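Local coordinates for protein putative polyketide synthase (Brevibacillus brevis, PDB 6HP2) that acts as the S-adenosylmethionine-dependent O-methyltransferase domain of a trans-AT polyketide synthase, a multienzyme probably involved in making the antibiotic bacillaene, at residues E42-T46 with H106-Q112. Numbering follows the deposited sequence.
Sequences EDYLT and HGTDVIQ. With SAH (S-adenosyl-L-homocysteine), chain B.
Polar side chains of Asp43, Tyr44, His106, Thr108 and Gln112 join the loop 42-46, ahead of helix 59-64, to the start of helix 108-116 beside the bound S-adenosylhomocysteine. Thr108, in the first turn, suits its place because its two branches do different work: OG1 donates to Asp43 O (2.8 Å), while CG2, anti to the backbone N, meets Tyr44 CE1 at 3.6 Å. The Tyr44 ring runs alongside the helix, long enough for its OH to donate to Gln112 OE1 (3.0 Å), the amide standing 78° from the ring plane. Before the helix begins, His106 supplies a ring N-H for a carboxylate: ND1 points it almost straight (170°) at the syn side of Asp43 OD1, 3.0 Å away. Leu45 CD2 meets His106 CE1 at 3.8 Å, with CD1 over one face, offset toward the rim. In this Rossmann-like methyltransferase fold, helix 108-116 follows the glycine-rich loop after strand 98-101, where Gly103 and Gly105 contact the ligand. Loop 42-46 lies against the ligand's carboxylate: Leu45 N donates to SAH O at 2.9 Å, and a water accepting from His106 N lies within hydrogen-bonding distance of that oxygen and Asp43 O. At the Tyr44 ring edge, Asp109 OD1 is hydrogen-bonded to Tyr331, while OD2 salt-bridges Arg84.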
loop_
_atom_site.group_PDB
_atom_site.type_symbol
_atom_site.label_atom_id
_atom_site.label_comp_id
_atom_site.label_asym_id
_atom_site.label_seq_id
_atom_site.Cartn_x
_atom_site.Cartn_y
_atom_site.Cartn_z
ATOM N N GLU A 42 6.737 -11.075 9.240
ATOM C CA GLU A 42 5.305 -11.294 9.395
ATOM C C GLU A 42 4.608 -9.984 9.791
ATOM O O GLU A 42 3.554 -10.000 10.426
ATOM C CB GLU A 42 5.033 -12.387 10.429
ATOM C CG GLU A 42 5.564 -12.102 11.827
ATOM C CD GLU A 42 7.079 -12.143 11.910
ATOM O OE1 GLU A 42 7.702 -12.940 11.175
ATOM O OE2 GLU A 42 7.643 -11.363 12.706
ATOM N N ASP A 43 5.182 -8.855 9.374
ATOM C CA ASP A 43 4.697 -7.570 9.777
ATOM C C ASP A 43 4.637 -6.622 8.574
ATOM O O ASP A 43 5.197 -6.828 7.483
ATOM C CB ASP A 43 5.530 -6.953 10.929
ATOM C CG ASP A 43 6.965 -6.731 10.567
ATOM O OD1 ASP A 43 7.568 -7.626 9.957
ATOM O OD2 ASP A 43 7.504 -5.664 10.923
ATOM N N TYR A 44 3.866 -5.621 8.792
ATOM C CA TYR A 44 3.467 -4.642 7.796
ATOM C C TYR A 44 3.924 -3.280 8.263
ATOM O O TYR A 44 3.800 -2.972 9.440
ATOM C CB TYR A 44 1.962 -4.648 7.606
ATOM C CG TYR A 44 1.410 -6.002 7.194
ATOM C CD1 TYR A 44 1.586 -6.503 5.903
ATOM C CD2 TYR A 44 0.635 -6.724 8.089
ATOM C CE1 TYR A 44 1.052 -7.749 5.545
ATOM C CE2 TYR A 44 0.099 -7.934 7.764
ATOM C CZ TYR A 44 0.305 -8.456 6.493
ATOM O OH TYR A 44 -0.233 -9.657 6.164
ATOM N N LEU A 45 4.457 -2.475 7.334
ATOM C CA LEU A 45 4.971 -1.140 7.647
ATOM C C LEU A 45 4.001 -0.038 7.217
ATOM O O LEU A 45 4.410 1.007 6.714
ATOM C CB LEU A 45 6.319 -0.933 6.980
ATOM C CG LEU A 45 7.370 -2.052 7.230
ATOM C CD1 LEU A 45 8.642 -1.723 6.480
ATOM C CD2 LEU A 45 7.586 -2.226 8.703
ATOM N N THR A 46 2.718 -0.236 7.425
ATOM C CA THR A 46 1.690 0.727 7.004
ATOM C C THR A 46 0.748 1.063 8.160
ATOM O O THR A 46 0.655 0.336 9.150
ATOM C CB THR A 46 0.856 0.125 5.866
ATOM O OG1 THR A 46 0.235 -1.071 6.357
ATOM C CG2 THR A 46 1.762 -0.255 4.675
ATOM N N HIS A 106 9.310 -5.738 4.487
ATOM C CA HIS A 106 9.965 -6.947 4.964
ATOM C C HIS A 106 9.599 -8.184 4.175
ATOM O O HIS A 106 9.853 -9.293 4.666
ATOM C CB HIS A 106 9.613 -7.185 6.416
ATOM C CG HIS A 106 10.156 -6.134 7.353
ATOM N ND1 HIS A 106 9.616 -5.896 8.602
ATOM C CD2 HIS A 106 11.162 -5.239 7.208
ATOM C CE1 HIS A 106 10.264 -4.901 9.184
ATOM N NE2 HIS A 106 11.216 -4.488 8.364
ATOM N N GLY A 107 8.940 -8.027 3.018
ATOM C CA GLY A 107 8.637 -9.169 2.141
ATOM C C GLY A 107 7.416 -9.970 2.489
ATOM O O GLY A 107 7.159 -11.031 1.864
ATOM N N THR A 108 6.598 -9.456 3.399
ATOM C CA THR A 108 5.504 -10.241 3.956
ATOM C C THR A 108 4.516 -10.693 2.882
ATOM O O THR A 108 4.129 -11.866 2.858
ATOM C CB THR A 108 4.804 -9.426 5.049
ATOM O OG1 THR A 108 5.760 -9.163 6.112
ATOM C CG2 THR A 108 3.641 -10.198 5.665
ATOM N N ASP A 109 4.083 -9.779 1.999
ATOM C CA ASP A 109 3.148 -10.166 0.930
ATOM C C ASP A 109 3.826 -11.030 -0.132
ATOM O O ASP A 109 3.232 -11.985 -0.654
ATOM C CB ASP A 109 2.511 -8.940 0.247
ATOM C CG ASP A 109 1.554 -8.198 1.164
ATOM O OD1 ASP A 109 0.693 -8.839 1.810
ATOM O OD2 ASP A 109 1.704 -6.973 1.320
ATOM N N VAL A 110 5.058 -10.703 -0.487
ATOM C CA VAL A 110 5.817 -11.581 -1.375
ATOM C C VAL A 110 5.812 -13.018 -0.874
ATOM O O VAL A 110 5.593 -13.977 -1.646
ATOM C CB VAL A 110 7.248 -11.055 -1.551
ATOM C CG1 VAL A 110 8.165 -12.124 -2.133
ATOM C CG2 VAL A 110 7.251 -9.853 -2.439
ATOM N N ILE A 111 6.007 -13.180 0.423
ATOM C CA ILE A 111 6.111 -14.475 1.056
ATOM C C ILE A 111 4.750 -15.111 1.215
ATOM O O ILE A 111 4.587 -16.302 0.921
ATOM C CB ILE A 111 6.812 -14.344 2.432
ATOM C CG1 ILE A 111 8.301 -14.173 2.226
ATOM C CG2 ILE A 111 6.480 -15.543 3.325
ATOM C CD1 ILE A 111 8.973 -13.556 3.451
ATOM N N GLN A 112 3.794 -14.372 1.790
ATOM C CA GLN A 112 2.494 -14.978 2.089
ATOM C C GLN A 112 1.729 -15.365 0.815
ATOM O O GLN A 112 0.995 -16.375 0.817
ATOM C CB GLN A 112 1.638 -14.052 2.943
ATOM C CG GLN A 112 2.109 -13.934 4.426
ATOM C CD GLN A 112 1.249 -12.937 5.225
ATOM O OE1 GLN A 112 0.402 -12.196 4.668
ATOM N NE2 GLN A 112 1.474 -12.892 6.501
HETATM N N SAH B . 4.623 -2.522 1.105
HETATM C CA SAH B . 5.272 -2.832 2.376
HETATM C CB SAH B . 6.257 -1.749 2.796
HETATM C CG SAH B . 5.745 -0.322 2.716
HETATM S SD SAH B . 6.941 0.839 3.440
HETATM C C SAH B . 4.190 -3.027 3.409
HETATM O O SAH B . 4.482 -3.329 4.567
HETATM O OXT SAH B . 3.016 -2.897 3.080
HETATM C "C5'" SAH B . 7.585 1.517 1.892
HETATM C "C4'" SAH B . 8.429 0.504 1.121
HETATM O "O4'" SAH B . 8.770 1.079 -0.161
HETATM C "C3'" SAH B . 9.812 0.263 1.809
HETATM O "O3'" SAH B . 10.026 -1.154 1.709
HETATM C "C2'" SAH B . 10.840 1.030 0.980
HETATM O "O2'" SAH B . 12.123 0.478 0.961
HETATM C "C1'" SAH B . 10.164 0.964 -0.408
HETATM N N9 SAH B . 10.594 1.964 -1.382
HETATM C C8 SAH B . 10.560 3.325 -1.272
HETATM N N7 SAH B . 11.105 3.816 -2.389
HETATM C C5 SAH B . 11.423 2.793 -3.218
HETATM C C6 SAH B . 12.004 2.716 -4.478
HETATM N N6 SAH B . 12.340 3.774 -5.214
HETATM N N1 SAH B . 12.177 1.490 -5.051
HETATM C C2 SAH B . 11.881 0.330 -4.358
HETATM N N3 SAH B . 11.338 0.420 -3.102
HETATM C C4 SAH B . 11.159 1.620 -2.537
HETATM O O HOH W 1 8.157 -10.694 6.518
HETATM O O HOH W 2 6.299 -5.729 5.011
#